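Local structure of beta-galactosidase (Geobacillus stearothermophilus, 4OIF) at residues A397-M401 against D661-G665; P636-F642 against R680-R686. The protein probably hydrolyses terminal non-reducing beta-D-galactose residues of beta-D-galactosides, as a zinc-binding member of glycoside hydrolase family 42. One frame throughout, in Å; residues are numbered along the deposited sequence.

Contact 1 (A397-M401 against D661-G665)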
ATOM      1  N   ALA A 397       1.288  21.929  41.103  1.00 16.45           N
ATOM      2  CA  ALA A 397       2.615  21.398  41.332  1.00 12.44           C
ATOM      3  C   ALA A 397       3.676  22.359  40.802  1.00 21.72           C
ATOM      4  O   ALA A 397       4.686  22.606  41.468  1.00 18.49           O
ATOM      5  CB  ALA A 397       2.754  20.033  40.701  1.00  9.09           C
ATOM      6  N   LEU A 398       3.431  22.920  39.619  1.00 13.94           N
ATOM      7  CA  LEU A 398       4.402  23.793  38.965  1.00 21.12           C
ATOM      8  C   LEU A 398       4.591  25.091  39.731  1.00 17.92           C
ATOM      9  O   LEU A 398       5.679  25.655  39.751  1.00 13.30           O
ATOM     10  CB  LEU A 398       3.979  24.107  37.528  1.00 20.16           C
ATOM     11  CG  LEU A 398       3.899  22.971  36.506  1.00 19.78           C
ATOM     12  CD1 LEU A 398       3.427  23.523  35.158  1.00 13.75           C
ATOM     13  CD2 LEU A 398       5.234  22.214  36.365  1.00 16.29           C
ATOM     14  N   LYS A 399       3.529  25.576  40.358  1.00 18.87           N
ATOM     15  CA  LYS A 399       3.670  26.791  41.150  1.00 21.64           C
ATOM     16  C   LYS A 399       4.690  26.630  42.283  1.00 21.13           C
ATOM     17  O   LYS A 399       5.310  27.602  42.702  1.00 17.02           O
ATOM     18  CB  LYS A 399       2.311  27.225  41.700  1.00 16.01           C
ATOM     19  CG  LYS A 399       1.413  27.765  40.600  1.00 27.41           C
ATOM     20  CD  LYS A 399       0.041  28.206  41.078  1.00 26.63           C
ATOM     21  CE  LYS A 399      -0.662  28.984  39.965  1.00 29.53           C
ATOM     22  NZ  LYS A 399      -2.076  29.349  40.275  1.00 35.66           N
ATOM     23  N   LYS A 400       4.888  25.404  42.760  1.00 21.96           N
ATOM     24  CA  LYS A 400       5.863  25.162  43.823  1.00 18.33           C
ATOM     25  C   LYS A 400       7.251  24.864  43.275  1.00 19.51           C
ATOM     26  O   LYS A 400       8.129  24.455  44.031  1.00 23.30           O
ATOM     27  CB  LYS A 400       5.437  23.995  44.718  1.00 21.77           C
ATOM     28  CG  LYS A 400       4.026  24.078  45.271  1.00 29.68           C
ATOM     29  CD  LYS A 400       3.686  22.822  46.070  1.00 26.71           C
ATOM     30  CE  LYS A 400       2.223  22.805  46.512  1.00 41.29           C
ATOM     31  NZ  LYS A 400       1.889  21.562  47.275  1.00 25.41           N
ATOM     32  N   MET A 401       7.458  25.071  41.977  1.00 18.62           N
ATOM     33  CA  MET A 401       8.693  24.610  41.338  1.00 15.49           C
ATOM     34  C   MET A 401       9.526  25.708  40.671  1.00 12.86           C
ATOM     35  O   MET A 401      10.359  25.425  39.815  1.00 19.29           O
ATOM     36  CB  MET A 401       8.352  23.513  40.309  1.00 19.25           C
ATOM     37  CG  MET A 401       7.994  22.169  40.950  1.00 15.25           C
ATOM     38  SD  MET A 401       7.199  20.986  39.847  1.00 19.59           S
ATOM     39  CE  MET A 401       8.530  20.552  38.731  1.00  9.42           C
ATOM     40  N   ASP A 661      11.074  16.861  50.282  1.00 20.37           N
ATOM     41  CA  ASP A 661       9.990  16.873  49.313  1.00 18.38           C
ATOM     42  C   ASP A 661       9.601  18.304  48.910  1.00 22.53           C
ATOM     43  O   ASP A 661       9.106  19.081  49.718  1.00 25.17           O
ATOM     44  CB  ASP A 661       8.784  16.131  49.874  1.00 17.10           C
ATOM     45  CG  ASP A 661       7.619  16.082  48.899  1.00 19.57           C
ATOM     46  OD1 ASP A 661       7.194  17.142  48.397  1.00 24.81           O
ATOM     47  OD2 ASP A 661       7.113  14.976  48.640  1.00 29.03           O
ATOM     48  N   LEU A 662       9.784  18.619  47.635  1.00 20.30           N
ATOM     49  CA  LEU A 662       9.584  19.970  47.136  1.00 21.62           C
ATOM     50  C   LEU A 662       8.142  20.453  47.286  1.00 25.06           C
ATOM     51  O   LEU A 662       7.898  21.656  47.341  1.00 28.74           O
ATOM     52  CB  LEU A 662      10.005  20.045  45.672  1.00 17.94           C
ATOM     53  CG  LEU A 662      10.384  21.419  45.147  1.00 20.55           C
ATOM     54  CD1 LEU A 662      11.653  21.891  45.838  1.00 20.22           C
ATOM     55  CD2 LEU A 662      10.584  21.354  43.650  1.00 15.94           C
ATOM     56  N   PHE A 663       7.194  19.523  47.353  1.00 18.63           N
ATOM     57  CA  PHE A 663       5.778  19.873  47.493  1.00 22.82           C
ATOM     58  C   PHE A 663       5.288  20.002  48.943  1.00 44.15           C
ATOM     59  O   PHE A 663       4.362  20.767  49.216  1.00 55.13           O
ATOM     60  CB  PHE A 663       4.911  18.836  46.792  1.00 24.44           C
ATOM     61  CG  PHE A 663       5.196  18.700  45.336  1.00 28.86           C
ATOM     62  CD1 PHE A 663       5.521  19.807  44.573  1.00 26.81           C
ATOM     63  CD2 PHE A 663       5.137  17.464  44.724  1.00 24.97           C
ATOM     64  CE1 PHE A 663       5.779  19.688  43.223  1.00 18.30           C
ATOM     65  CE2 PHE A 663       5.400  17.335  43.373  1.00 32.37           C
ATOM     66  CZ  PHE A 663       5.721  18.452  42.621  1.00 22.35           C
ATOM     67  N   THR A 664       5.887  19.253  49.865  1.00 27.90           N
ATOM     68  CA  THR A 664       5.385  19.202  51.235  1.00 19.93           C
ATOM     69  C   THR A 664       6.379  19.710  52.258  1.00 30.10           C
ATOM     70  O   THR A 664       6.020  19.963  53.405  1.00 54.72           O
ATOM     71  CB  THR A 664       5.012  17.782  51.650  1.00 22.26           C
ATOM     72  OG1 THR A 664       6.212  17.022  51.858  1.00 28.08           O
ATOM     73  CG2 THR A 664       4.143  17.120  50.594  1.00 32.03           C
ATOM     74  N   GLY A 665       7.633  19.842  51.856  1.00 30.37           N
ATOM     75  CA  GLY A 665       8.670  20.258  52.779  1.00 22.51           C
ATOM     76  C   GLY A 665       9.207  19.120  53.633  1.00 29.56           C
ATOM     77  O   GLY A 665      10.254  19.265  54.261  1.00 28.73           O
TER
HETATM   78  O   HOH W   1       8.401  24.018  47.019  1.00 26.00           O

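Contact 2 (P636-F642 against R680-R686)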
ATOM      1  N   PRO A 636      22.881  26.127  41.614  1.00 28.14           N
ATOM      2  CA  PRO A 636      24.131  26.347  42.351  1.00 25.43           C
ATOM      3  C   PRO A 636      24.056  25.793  43.770  1.00 29.38           C
ATOM      4  O   PRO A 636      24.965  25.100  44.223  1.00 24.39           O
ATOM      5  CB  PRO A 636      24.262  27.871  42.372  1.00 26.85           C
ATOM      6  CG  PRO A 636      23.475  28.344  41.204  1.00 32.25           C
ATOM      7  CD  PRO A 636      22.332  27.385  41.071  1.00 29.96           C
ATOM      8  N   GLU A 637      22.947  26.082  44.442  1.00 28.16           N
ATOM      9  CA  GLU A 637      22.753  25.712  45.833  1.00 25.73           C
ATOM     10  C   GLU A 637      22.209  24.297  46.053  1.00 30.04           C
ATOM     11  O   GLU A 637      22.350  23.758  47.150  1.00 34.45           O
ATOM     12  CB  GLU A 637      21.814  26.720  46.502  1.00 20.71           C
ATOM     13  CG  GLU A 637      20.355  26.653  46.045  1.00 34.86           C
ATOM     14  CD  GLU A 637      20.090  27.386  44.730  1.00 30.78           C
ATOM     15  OE1 GLU A 637      21.055  27.731  44.023  1.00 32.77           O
ATOM     16  OE2 GLU A 637      18.903  27.622  44.409  1.00 35.42           O
ATOM     17  N   CYS A 638      21.585  23.694  45.041  1.00 22.39           N
ATOM     18  CA  CYS A 638      20.969  22.384  45.256  1.00 23.43           C
ATOM     19  C   CYS A 638      20.638  21.566  44.013  1.00 19.33           C
ATOM     20  O   CYS A 638      20.582  22.067  42.891  1.00 22.43           O
ATOM     21  CB  CYS A 638      19.686  22.547  46.067  1.00 26.85           C
ATOM     22  SG  CYS A 638      18.379  23.345  45.160  1.00 21.46           S
ATOM     23  N   ASP A 639      20.409  20.282  44.248  1.00 15.48           N
ATOM     24  CA  ASP A 639      19.940  19.381  43.217  1.00 20.96           C
ATOM     25  C   ASP A 639      18.416  19.236  43.311  1.00 15.93           C
ATOM     26  O   ASP A 639      17.853  19.173  44.401  1.00 17.06           O
ATOM     27  CB  ASP A 639      20.634  18.017  43.341  1.00 12.18           C
ATOM     28  CG  ASP A 639      22.102  18.058  42.908  1.00 21.80           C
ATOM     29  OD1 ASP A 639      22.452  18.834  41.987  1.00 15.89           O
ATOM     30  OD2 ASP A 639      22.904  17.296  43.490  1.00  9.66           O
ATOM     31  N   TYR A 640      17.754  19.231  42.160  1.00 17.25           N
ATOM     32  CA  TYR A 640      16.337  18.898  42.064  1.00 13.45           C
ATOM     33  C   TYR A 640      16.202  17.571  41.353  1.00 13.43           C
ATOM     34  O   TYR A 640      16.575  17.432  40.199  1.00 14.97           O
ATOM     35  CB  TYR A 640      15.548  19.961  41.310  1.00 11.19           C
ATOM     36  CG  TYR A 640      15.542  21.319  41.949  1.00 18.11           C
ATOM     37  CD1 TYR A 640      16.296  22.361  41.416  1.00 18.03           C
ATOM     38  CD2 TYR A 640      14.777  21.571  43.079  1.00  9.17           C
ATOM     39  CE1 TYR A 640      16.287  23.615  41.996  1.00 20.62           C
ATOM     40  CE2 TYR A 640      14.759  22.822  43.660  1.00  8.94           C
ATOM     41  CZ  TYR A 640      15.514  23.840  43.118  1.00 12.58           C
ATOM     42  OH  TYR A 640      15.501  25.091  43.692  1.00 21.75           O
ATOM     43  N   VAL A 641      15.649  16.598  42.050  1.00 13.27           N
ATOM     44  CA  VAL A 641      15.640  15.241  41.574  1.00  9.10           C
ATOM     45  C   VAL A 641      14.214  14.748  41.394  1.00  8.48           C
ATOM     46  O   VAL A 641      13.376  14.900  42.265  1.00 15.58           O
ATOM     47  CB  VAL A 641      16.418  14.348  42.547  1.00 10.30           C
ATOM     48  CG1 VAL A 641      16.500  12.924  42.018  1.00 11.15           C
ATOM     49  CG2 VAL A 641      17.823  14.930  42.766  1.00  5.11           C
ATOM     50  N   PHE A 642      13.941  14.172  40.238  1.00 15.67           N
ATOM     51  CA  PHE A 642      12.633  13.629  39.913  1.00  9.74           C
ATOM     52  C   PHE A 642      12.699  12.110  39.946  1.00 14.18           C
ATOM     53  O   PHE A 642      13.481  11.495  39.205  1.00 16.27           O
ATOM     54  CB  PHE A 642      12.175  14.092  38.525  1.00 11.93           C
ATOM     55  CG  PHE A 642      11.864  15.552  38.428  1.00  4.95           C
ATOM     56  CD1 PHE A 642      12.877  16.501  38.465  1.00  6.51           C
ATOM     57  CD2 PHE A 642      10.557  15.980  38.263  1.00  6.93           C
ATOM     58  CE1 PHE A 642      12.587  17.863  38.365  1.00  5.89           C
ATOM     59  CE2 PHE A 642      10.256  17.340  38.158  1.00  8.62           C
ATOM     60  CZ  PHE A 642      11.275  18.283  38.212  1.00  5.68           C
ATOM     61  N   ARG A 680       7.854  11.639  42.519  1.00 21.15           N
ATOM     62  CA  ARG A 680       8.326  12.301  43.698  1.00 20.50           C
ATOM     63  C   ARG A 680       9.287  13.380  43.243  1.00 16.14           C
ATOM     64  O   ARG A 680      10.215  13.104  42.499  1.00 15.08           O
ATOM     65  CB  ARG A 680       9.010  11.303  44.617  1.00 15.06           C
ATOM     66  CG  ARG A 680       8.563  11.406  46.027  1.00 21.24           C
ATOM     67  CD  ARG A 680       7.132  10.941  46.240  1.00 14.00           C
ATOM     68  NE  ARG A 680       6.918  10.841  47.680  1.00 32.84           N
ATOM     69  CZ  ARG A 680       6.615  11.883  48.438  1.00 35.94           C
ATOM     70  NH1 ARG A 680       6.433  13.071  47.872  1.00 56.86           N
ATOM     71  NH2 ARG A 680       6.465  11.744  49.743  1.00 44.68           N
ATOM     72  N   VAL A 681       9.052  14.621  43.637  1.00 17.00           N
ATOM     73  CA  VAL A 681       9.994  15.678  43.293  1.00  9.36           C
ATOM     74  C   VAL A 681      10.698  16.113  44.556  1.00 25.37           C
ATOM     75  O   VAL A 681      10.076  16.527  45.535  1.00 24.17           O
ATOM     76  CB  VAL A 681       9.320  16.867  42.622  1.00 14.89           C
ATOM     77  CG1 VAL A 681      10.358  17.899  42.242  1.00  9.60           C
ATOM     78  CG2 VAL A 681       8.598  16.397  41.374  1.00 20.29           C
ATOM     79  N   VAL A 682      12.012  16.022  44.520  1.00 18.07           N
ATOM     80  CA  VAL A 682      12.797  16.037  45.729  1.00 19.13           C
ATOM     81  C   VAL A 682      13.941  17.040  45.624  1.00 17.49           C
ATOM     82  O   VAL A 682      14.425  17.332  44.540  1.00 14.28           O
ATOM     83  CB  VAL A 682      13.274  14.595  46.021  1.00 18.46           C
ATOM     84  CG1 VAL A 682      14.788  14.473  46.050  1.00 10.49           C
ATOM     85  CG2 VAL A 682      12.643  14.105  47.300  1.00 22.12           C
ATOM     86  N   GLU A 683      14.326  17.615  46.753  1.00 19.51           N
ATOM     87  CA  GLU A 683      15.367  18.634  46.756  1.00 20.99           C
ATOM     88  C   GLU A 683      16.504  18.206  47.665  1.00 20.47           C
ATOM     89  O   GLU A 683      16.277  17.683  48.756  1.00 29.89           O
ATOM     90  CB  GLU A 683      14.799  19.982  47.203  1.00 27.80           C
ATOM     91  CG  GLU A 683      15.826  21.081  47.364  1.00 35.03           C
ATOM     92  CD  GLU A 683      15.252  22.317  48.034  1.00 37.03           C
ATOM     93  OE1 GLU A 683      16.039  23.168  48.496  1.00 39.73           O
ATOM     94  OE2 GLU A 683      14.011  22.433  48.105  1.00 37.91           O
ATOM     95  N   LYS A 684      17.730  18.405  47.204  1.00 21.78           N
ATOM     96  CA  LYS A 684      18.895  18.023  47.990  1.00 25.11           C
ATOM     97  C   LYS A 684      19.902  19.158  48.045  1.00 19.84           C
ATOM     98  O   LYS A 684      20.467  19.541  47.023  1.00 17.20           O
ATOM     99  CB  LYS A 684      19.541  16.764  47.417  1.00 16.81           C
ATOM    100  CG  LYS A 684      20.732  16.307  48.223  1.00 27.68           C
ATOM    101  CD  LYS A 684      20.968  14.829  48.076  1.00 23.11           C
ATOM    102  CE  LYS A 684      22.237  14.433  48.803  1.00 36.67           C
ATOM    103  NZ  LYS A 684      23.459  14.989  48.153  1.00 40.93           N
ATOM    104  N   ARG A 685      20.116  19.700  49.241  1.00 20.53           N
ATOM    105  CA  ARG A 685      21.007  20.846  49.405  1.00 34.54           C
ATOM    106  C   ARG A 685      22.438  20.480  49.049  1.00 27.24           C
ATOM    107  O   ARG A 685      22.908  19.391  49.378  1.00 27.53           O
ATOM    108  CB  ARG A 685      20.947  21.383  50.835  1.00 48.23           C
ATOM    109  CG  ARG A 685      21.686  22.697  51.027  1.00 51.40           C
ATOM    110  CD  ARG A 685      21.033  23.785  50.196  1.00 68.94           C
ATOM    111  NE  ARG A 685      19.620  23.920  50.536  1.00 72.36           N
ATOM    112  CZ  ARG A 685      18.726  24.567  49.797  1.00 64.81           C
ATOM    113  NH1 ARG A 685      19.092  25.144  48.662  1.00 48.57           N
ATOM    114  NH2 ARG A 685      17.462  24.632  50.193  1.00 81.86           N
ATOM    115  N   ARG A 686      23.123  21.387  48.364  1.00 32.75           N
ATOM    116  CA  ARG A 686      24.490  21.136  47.931  1.00 34.26           C
ATOM    117  C   ARG A 686      25.486  21.622  48.972  1.00 28.15           C
ATOM    118  O   ARG A 686      26.306  20.846  49.453  1.00 32.55           O
ATOM    119  CB  ARG A 686      24.765  21.805  46.585  1.00 30.70           C
ATOM    120  CG  ARG A 686      26.166  21.555  46.054  1.00 46.90           C
ATOM    121  CD  ARG A 686      26.431  22.297  44.744  1.00 39.77           C
ATOM    122  NE  ARG A 686      25.279  22.299  43.841  1.00 43.14           N
ATOM    123  CZ  ARG A 686      24.807  21.229  43.205  1.00 32.53           C
ATOM    124  NH1 ARG A 686      25.375  20.041  43.375  1.00 40.47           N
ATOM    125  NH2 ARG A 686      23.758  21.346  42.400  1.00 26.28           N
TER
HETATM  126  O   HOH W   2      25.521  16.626  43.304  1.00 17.80           O
HETATM  127  O   HOH W   3      22.820  15.006  44.927  1.00 24.86           O

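Contact 1 (A397-M401 against D661-G665)
The ring of Phe663 fits against the C-terminal end of helix 386-399, meeting Ala397, Lys400 and Met401. This is the tight part of the contact. Ala397 CB lies 3.9 Å from Phe663 CZ, and Ala397 O is 3.6 Å from Phe663 CE1, approaching the ring obliquely. Met401 SD stands at the ring edge, close to its plane, 3.9 Å from Phe663 CE1: a Met-aromatic contact of the edge-on kind. Beside it Met401 CG touches Leu662 CD2 at 3.8 Å, the two side chains crossing at about a right angle. With its CG anti to the carbonyl carbon (chi1 -59°), Phe663 carries its ring in among these helix-end residues.

The solvent side is looser and rests on Lys400. Its chain, extended beyond CG, crosses Phe663 nearly perpendicularly; CD passes 3.8 Å from Phe663 CD1, and NZ gives a hydrogen bond of 3.2 Å to Phe663 O, from 24° off the carbonyl plane. The loop itself is held from within: Asp661 OD1 accepts from Phe663 N in an Asx turn and also from Thr664 N, the latter from above the carboxylate plane.

Helix 341-351 packs on the same helix end, with Phe343 and Met347 against Ala397, and Met347 and Ile350 against Met401. Leu662 also touches Tyr640 of strand 638-645 and Val681 of strand 679-685, so the turn between strands 658-661 and 667-669 joins the C-terminal sheet to helix 386-399.

Contact 2 (P636-F642 against R680-R686)
Asp639 and Lys684 exchange backbone hydrogen bonds, and Val641 and Val682 do the same two residues further along, all four at 2.9 Å between N and O; Val641 N to Val682 O is the straightest, at 176°. Cys638-Arg685, Tyr640-Glu683 and Phe642-Val681 are the non-hydrogen-bonded pairs of this antiparallel ladder.

Apolar contact falls on both sides of the sheet. Val681 CG1 lies over one face of the Phe642 ring, offset toward its rim, in a CH-pi contact, while CG2 meets Phe642 CD2 at 3.7 Å. On the opposite side of the sheet, Val641 CB packs on Val682 CG1 at 3.9 Å.

The polar work is done by Arg686, the chain's last residue. Bent at chi3 (-39°), it sends NE to Pro636 O at 2.8 Å and NH2 to Asp639 OD1 at 2.9 Å, a salt bridge with the two planes 74° apart; NH2 also bonds Ala635 O, and Gln634 NE2 donates to Asp639 OD1. A water joins Asp639 OD2 to Lys684 NZ. Arg685 NH2 pairs with Glu683 OE1, whereas Glu637 turns to Arg6.

Apolar side chains thus meet at the Phe642-Val681 end, while at the other Arg686 ties the C terminus to Pro636 and Asp639.

Overall arrangement
Contacts 1 and 2 lie about 11 Å apart, centre to centre, and their segments alternate along the chain. Strand 679-685 of contact 2 adjoins strand 658-661, which runs into the turn of contact 1: Leu662 N sits 3.0 Å from Val681 O, a probable hydrogen bond. Met401 CE reaches Phe642 CZ at 3.6 Å, joining the helix end to the sheet. Met347 and Ile350 of helix 341-351 touch residues of both contacts, so the C-terminal sheet rests on barrel helices. Both contacts lie away from the zinc site and from Glu158 and Glu322, the predicted catalytic pair.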